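Local coordinates for eukaryotic translation initiation factor 4 gamma 5 (Trypanosoma cruzi, PDB 6OZU), which probably acts as a scaffold in translation initiation, its MIF4G domain being of the kind that binds the helicase eIF4A in related factors, at residues A[23-36]-A[68-81]. Residues are numbered along the deposited sequence; the frame is centred on the assembly and turned at random.
Sequences LPKMKEELTNLPIR and KLVVSLINDIGEGE. With SO4 (sulfate ion), chain F.
The guanidinium of R36 joins two carboxylates and a sulfate at its edge while one face rests on I77. It grips E81 side-on through two nitrogens: R36 NE lies 2.9 Å from E81 OE2, and R36 NH2 lies 3.0 Å from E81 OE1, which receives it on its syn lone pair. The guanidinium and carboxylate planes are 30° apart, so the pairing is twisted rather than flat. A long, weak hydrogen bond within a salt bridge runs from R36 NH2 to D76 OD1 at 3.4 Å, with an N-H...O angle of 177°. R36 NH1 donates to O3 of the sulfate, probably a crystallisation ion, and I77 CG1 sits 3.4 Å above the guanidinium plane, nearer the edge of the group than its centre. The two carboxylates and this apolar support, with the probably adventitious sulfate, would be expected to restrict the group's rotation. The other carboxylate oxygen, D76 OD2, is linked through a water to T31 O.

Between the helices, whose short segments cross at -46° and whose axes come within 9.7 Å at closest approach, L69 is a knob in a hole formed by L23, M26, K27 and L30. With L69 CG anti to the carbonyl carbon, CD2 reaches the M26 backbone, 3.8 Å from M26 C. L30 answers with CD2, 3.9 Å from L73 CB, the two side chains crossing at about a right angle. I35 extends the apolar seam, CD1 meeting L73 CD1 and CG2 meeting I77 CD1.

The contact thus joins helix 23-31 and its following loop to helix 63-76 and its following turn, with helix 40-53 between them in sequence: helix 6-17 packs against M26, helix 40-53 meets L73, and helix 82-112 covers I35 and I77.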
loop_
_atom_site.group_PDB
_atom_site.type_symbol
_atom_site.label_atom_id
_atom_site.label_comp_id
_atom_site.label_asym_id
_atom_site.label_seq_id
_atom_site.Cartn_x
_atom_site.Cartn_y
_atom_site.Cartn_z
ATOM N N LEU A 23 12.219 -17.678 1.358
ATOM C CA LEU A 23 11.144 -17.204 0.490
ATOM C C LEU A 23 10.827 -18.203 -0.674
ATOM O O LEU A 23 9.644 -18.519 -0.846
ATOM C CB LEU A 23 11.426 -15.770 -0.011
ATOM C CG LEU A 23 10.400 -15.129 -0.952
ATOM C CD1 LEU A 23 9.062 -14.869 -0.259
ATOM C CD2 LEU A 23 10.940 -13.856 -1.526
ATOM N N PRO A 24 11.831 -18.786 -1.404
ATOM C CA PRO A 24 11.501 -19.759 -2.471
ATOM C C PRO A 24 10.809 -21.037 -1.985
ATOM O O PRO A 24 9.976 -21.591 -2.713
ATOM C CB PRO A 24 12.858 -20.058 -3.115
ATOM C CG PRO A 24 13.743 -18.921 -2.713
ATOM C CD PRO A 24 13.291 -18.562 -1.346
ATOM N N LYS A 25 11.140 -21.491 -0.757
ATOM C CA LYS A 25 10.534 -22.668 -0.118
ATOM C C LYS A 25 9.100 -22.327 0.298
ATOM O O LYS A 25 8.223 -23.186 0.247
ATOM C CB LYS A 25 11.363 -23.135 1.104
ATOM C CG LYS A 25 10.910 -24.488 1.660
ATOM C CD LYS A 25 11.710 -24.964 2.867
ATOM C CE LYS A 25 11.248 -26.342 3.301
ATOM N NZ LYS A 25 12.110 -26.925 4.367
ATOM N N MET A 26 8.870 -21.066 0.691
ATOM C CA MET A 26 7.567 -20.559 1.124
ATOM C C MET A 26 6.608 -20.374 -0.055
ATOM O O MET A 26 5.414 -20.684 0.061
ATOM C CB MET A 26 7.727 -19.287 1.984
ATOM C CG MET A 26 8.404 -19.550 3.335
ATOM S SD MET A 26 7.679 -20.920 4.286
ATOM C CE MET A 26 8.931 -22.207 4.052
ATOM N N LYS A 27 7.154 -19.916 -1.203
ATOM C CA LYS A 27 6.442 -19.759 -2.466
ATOM C C LYS A 27 5.978 -21.134 -2.945
ATOM O O LYS A 27 4.828 -21.261 -3.386
ATOM C CB LYS A 27 7.350 -19.119 -3.521
ATOM C CG LYS A 27 7.486 -17.611 -3.385
ATOM C CD LYS A 27 8.416 -17.064 -4.438
ATOM C CE LYS A 27 8.435 -15.572 -4.424
ATOM N NZ LYS A 27 9.676 -15.051 -5.052
ATOM N N GLU A 28 6.855 -22.169 -2.845
ATOM C CA GLU A 28 6.466 -23.507 -3.292
ATOM C C GLU A 28 5.510 -24.180 -2.293
ATOM O O GLU A 28 4.650 -24.943 -2.738
ATOM C CB GLU A 28 7.661 -24.401 -3.690
ATOM C CG GLU A 28 8.661 -24.745 -2.599
ATOM C CD GLU A 28 10.017 -25.216 -3.095
ATOM O OE1 GLU A 28 10.548 -26.200 -2.528
ATOM O OE2 GLU A 28 10.554 -24.598 -4.045
ATOM N N GLU A 29 5.607 -23.856 -0.970
ATOM C CA GLU A 29 4.670 -24.363 0.046
ATOM C C GLU A 29 3.244 -23.820 -0.193
ATOM O O GLU A 29 2.270 -24.541 0.020
ATOM C CB GLU A 29 5.136 -24.013 1.462
ATOM C CG GLU A 29 6.073 -25.040 2.066
ATOM C CD GLU A 29 6.129 -25.052 3.582
ATOM O OE1 GLU A 29 7.247 -25.184 4.130
ATOM O OE2 GLU A 29 5.057 -24.946 4.222
ATOM N N LEU A 30 3.137 -22.552 -0.647
ATOM C CA LEU A 30 1.877 -21.880 -0.947
ATOM C C LEU A 30 1.245 -22.458 -2.210
ATOM O O LEU A 30 0.048 -22.755 -2.190
ATOM C CB LEU A 30 2.080 -20.360 -1.053
ATOM C CG LEU A 30 0.837 -19.477 -1.259
ATOM C CD1 LEU A 30 -0.054 -19.451 -0.022
ATOM C CD2 LEU A 30 1.245 -18.066 -1.583
ATOM N N THR A 31 2.044 -22.674 -3.291
ATOM C CA THR A 31 1.539 -23.271 -4.541
ATOM C C THR A 31 1.067 -24.709 -4.305
ATOM O O THR A 31 0.122 -25.151 -4.958
ATOM C CB THR A 31 2.529 -23.148 -5.716
ATOM O OG1 THR A 31 3.662 -23.993 -5.494
ATOM C CG2 THR A 31 2.947 -21.695 -6.006
ATOM N N ASN A 32 1.685 -25.413 -3.336
ATOM C CA ASN A 32 1.325 -26.783 -2.951
ATOM C C ASN A 32 -0.018 -26.860 -2.199
ATOM O O ASN A 32 -0.515 -27.961 -1.969
ATOM C CB ASN A 32 2.458 -27.474 -2.156
ATOM C CG ASN A 32 3.713 -27.776 -2.950
ATOM O OD1 ASN A 32 3.718 -27.856 -4.189
ATOM N ND2 ASN A 32 4.818 -27.945 -2.243
ATOM N N LEU A 33 -0.608 -25.708 -1.824
ATOM C CA LEU A 33 -1.916 -25.687 -1.165
ATOM C C LEU A 33 -3.022 -25.849 -2.229
ATOM O O LEU A 33 -2.852 -25.352 -3.350
ATOM C CB LEU A 33 -2.127 -24.391 -0.363
ATOM C CG LEU A 33 -1.262 -24.172 0.887
ATOM C CD1 LEU A 33 -1.411 -22.761 1.381
ATOM C CD2 LEU A 33 -1.617 -25.153 1.999
ATOM N N PRO A 34 -4.154 -26.531 -1.921
ATOM C CA PRO A 34 -5.203 -26.701 -2.937
ATOM C C PRO A 34 -6.140 -25.495 -3.057
ATOM O O PRO A 34 -7.312 -25.576 -2.690
ATOM C CB PRO A 34 -5.905 -27.986 -2.498
ATOM C CG PRO A 34 -5.718 -28.041 -1.043
ATOM C CD PRO A 34 -4.526 -27.204 -0.659
ATOM N N ILE A 35 -5.618 -24.378 -3.594
ATOM C CA ILE A 35 -6.351 -23.120 -3.754
ATOM C C ILE A 35 -7.404 -23.233 -4.859
ATOM O O ILE A 35 -8.535 -22.796 -4.640
ATOM C CB ILE A 35 -5.389 -21.903 -3.914
ATOM C CG1 ILE A 35 -4.533 -21.737 -2.654
ATOM C CG2 ILE A 35 -6.146 -20.595 -4.203
ATOM C CD1 ILE A 35 -3.097 -21.801 -2.905
ATOM N N ARG A 36 -7.062 -23.857 -6.010
ATOM C CA ARG A 36 -8.001 -24.070 -7.134
ATOM C C ARG A 36 -9.206 -24.938 -6.750
ATOM O O ARG A 36 -10.276 -24.778 -7.331
ATOM C CB ARG A 36 -7.301 -24.715 -8.337
ATOM C CG ARG A 36 -6.426 -23.765 -9.123
ATOM C CD ARG A 36 -5.700 -24.556 -10.184
ATOM N NE ARG A 36 -4.687 -23.755 -10.860
ATOM C CZ ARG A 36 -3.443 -23.617 -10.423
ATOM N NH1 ARG A 36 -3.062 -24.198 -9.292
ATOM N NH2 ARG A 36 -2.576 -22.873 -11.096
ATOM N N LYS A 68 5.168 -10.507 -1.660
ATOM C CA LYS A 68 5.844 -11.366 -2.649
ATOM C C LYS A 68 5.195 -12.761 -2.777
ATOM O O LYS A 68 5.334 -13.405 -3.823
ATOM C CB LYS A 68 7.341 -11.484 -2.353
ATOM C CG LYS A 68 8.142 -10.298 -2.863
ATOM C CD LYS A 68 9.610 -10.392 -2.471
ATOM C CE LYS A 68 10.339 -9.107 -2.727
ATOM N NZ LYS A 68 9.851 -8.014 -1.858
ATOM N N LEU A 69 4.488 -13.214 -1.714
ATOM C CA LEU A 69 3.774 -14.494 -1.677
ATOM C C LEU A 69 2.483 -14.364 -2.474
ATOM O O LEU A 69 2.093 -15.310 -3.148
ATOM C CB LEU A 69 3.479 -14.942 -0.229
ATOM C CG LEU A 69 4.654 -15.504 0.588
ATOM C CD1 LEU A 69 4.275 -15.661 2.046
ATOM C CD2 LEU A 69 5.157 -16.840 0.027
ATOM N N VAL A 70 1.845 -13.174 -2.419
ATOM C CA VAL A 70 0.613 -12.839 -3.138
ATOM C C VAL A 70 0.914 -12.758 -4.648
ATOM O O VAL A 70 0.123 -13.261 -5.446
ATOM C CB VAL A 70 -0.076 -11.563 -2.568
ATOM C CG1 VAL A 70 -1.323 -11.193 -3.378
ATOM C CG2 VAL A 70 -0.437 -11.747 -1.094
ATOM N N VAL A 71 2.082 -12.180 -5.026
ATOM C CA VAL A 71 2.542 -12.092 -6.427
ATOM C C VAL A 71 2.733 -13.522 -6.962
ATOM O O VAL A 71 2.285 -13.831 -8.070
ATOM C CB VAL A 71 3.844 -11.249 -6.588
ATOM C CG1 VAL A 71 4.351 -11.273 -8.035
ATOM C CG2 VAL A 71 3.628 -9.818 -6.128
ATOM N N SER A 72 3.369 -14.385 -6.140
ATOM C CA SER A 72 3.657 -15.791 -6.415
ATOM C C SER A 72 2.361 -16.577 -6.692
ATOM O O SER A 72 2.282 -17.344 -7.663
ATOM C CB SER A 72 4.421 -16.395 -5.240
ATOM O OG SER A 72 4.676 -17.774 -5.430
ATOM N N LEU A 73 1.350 -16.339 -5.839
ATOM C CA LEU A 73 0.029 -16.941 -5.866
ATOM C C LEU A 73 -0.725 -16.586 -7.150
ATOM O O LEU A 73 -1.318 -17.477 -7.734
ATOM C CB LEU A 73 -0.736 -16.516 -4.595
ATOM C CG LEU A 73 -2.199 -16.914 -4.414
ATOM C CD1 LEU A 73 -2.374 -18.420 -4.412
ATOM C CD2 LEU A 73 -2.744 -16.338 -3.110
ATOM N N ILE A 74 -0.667 -15.322 -7.613
ATOM C CA ILE A 74 -1.341 -14.919 -8.857
ATOM C C ILE A 74 -0.483 -15.258 -10.106
ATOM O O ILE A 74 -1.012 -15.314 -11.216
ATOM C CB ILE A 74 -1.884 -13.458 -8.870
ATOM C CG1 ILE A 74 -0.796 -12.411 -8.690
ATOM C CG2 ILE A 74 -3.009 -13.274 -7.844
ATOM C CD1 ILE A 74 -1.222 -11.064 -9.227
ATOM N N ASN A 75 0.824 -15.522 -9.923
ATOM C CA ASN A 75 1.699 -15.957 -11.019
ATOM C C ASN A 75 1.473 -17.469 -11.292
ATOM O O ASN A 75 1.721 -17.939 -12.405
ATOM C CB ASN A 75 3.167 -15.677 -10.700
ATOM C CG ASN A 75 3.637 -14.257 -10.945
ATOM O OD1 ASN A 75 4.839 -14.013 -11.011
ATOM N ND2 ASN A 75 2.739 -13.274 -11.068
ATOM N N ASP A 76 1.011 -18.215 -10.258
ATOM C CA ASP A 76 0.710 -19.646 -10.325
ATOM C C ASP A 76 -0.696 -19.866 -10.906
ATOM O O ASP A 76 -0.872 -20.708 -11.793
ATOM C CB ASP A 76 0.856 -20.320 -8.937
ATOM C CG ASP A 76 0.410 -21.780 -8.849
ATOM O OD1 ASP A 76 0.584 -22.522 -9.845
ATOM O OD2 ASP A 76 -0.111 -22.180 -7.785
ATOM N N ILE A 77 -1.691 -19.124 -10.386
ATOM C CA ILE A 77 -3.071 -19.239 -10.818
ATOM C C ILE A 77 -3.387 -18.002 -11.641
ATOM O O ILE A 77 -3.627 -16.929 -11.083
ATOM C CB ILE A 77 -4.045 -19.497 -9.621
ATOM C CG1 ILE A 77 -3.460 -20.543 -8.630
ATOM C CG2 ILE A 77 -5.404 -19.955 -10.149
ATOM C CD1 ILE A 77 -3.959 -20.513 -7.230
ATOM N N GLY A 78 -3.341 -18.176 -12.965
ATOM C CA GLY A 78 -3.559 -17.130 -13.962
ATOM C C GLY A 78 -4.970 -16.591 -14.059
ATOM O O GLY A 78 -5.915 -17.230 -13.587
ATOM N N GLU A 79 -5.130 -15.419 -14.721
ATOM C CA GLU A 79 -6.431 -14.750 -14.909
ATOM C C GLU A 79 -7.380 -15.474 -15.877
ATOM O O GLU A 79 -8.549 -15.089 -15.974
ATOM C CB GLU A 79 -6.277 -13.271 -15.303
ATOM C CG GLU A 79 -5.562 -13.005 -16.615
ATOM C CD GLU A 79 -5.084 -11.573 -16.779
ATOM O OE1 GLU A 79 -5.434 -10.948 -17.807
ATOM O OE2 GLU A 79 -4.353 -11.076 -15.887
ATOM N N GLY A 80 -6.884 -16.509 -16.565
ATOM C CA GLY A 80 -7.663 -17.332 -17.491
ATOM C C GLY A 80 -8.213 -18.599 -16.848
ATOM O O GLY A 80 -8.694 -19.502 -17.543
ATOM N N GLU A 81 -8.136 -18.661 -15.508
ATOM C CA GLU A 81 -8.592 -19.733 -14.626
ATOM C C GLU A 81 -9.682 -19.151 -13.715
ATOM O O GLU A 81 -9.503 -18.022 -13.246
ATOM C CB GLU A 81 -7.427 -20.224 -13.737
ATOM C CG GLU A 81 -6.368 -21.042 -14.450
ATOM C CD GLU A 81 -5.613 -21.992 -13.541
ATOM O OE1 GLU A 81 -4.503 -21.626 -13.092
ATOM O OE2 GLU A 81 -6.134 -23.101 -13.277
HETATM S S SO4 F . -4.489 -26.986 -6.722
HETATM O O1 SO4 F . -5.863 -27.157 -6.248
HETATM O O2 SO4 F . -4.388 -27.431 -8.112
HETATM O O3 SO4 F . -4.119 -25.567 -6.638
HETATM O O4 SO4 F . -3.586 -27.791 -5.893
HETATM O O HOH W 1 -1.766 -23.755 -6.282
#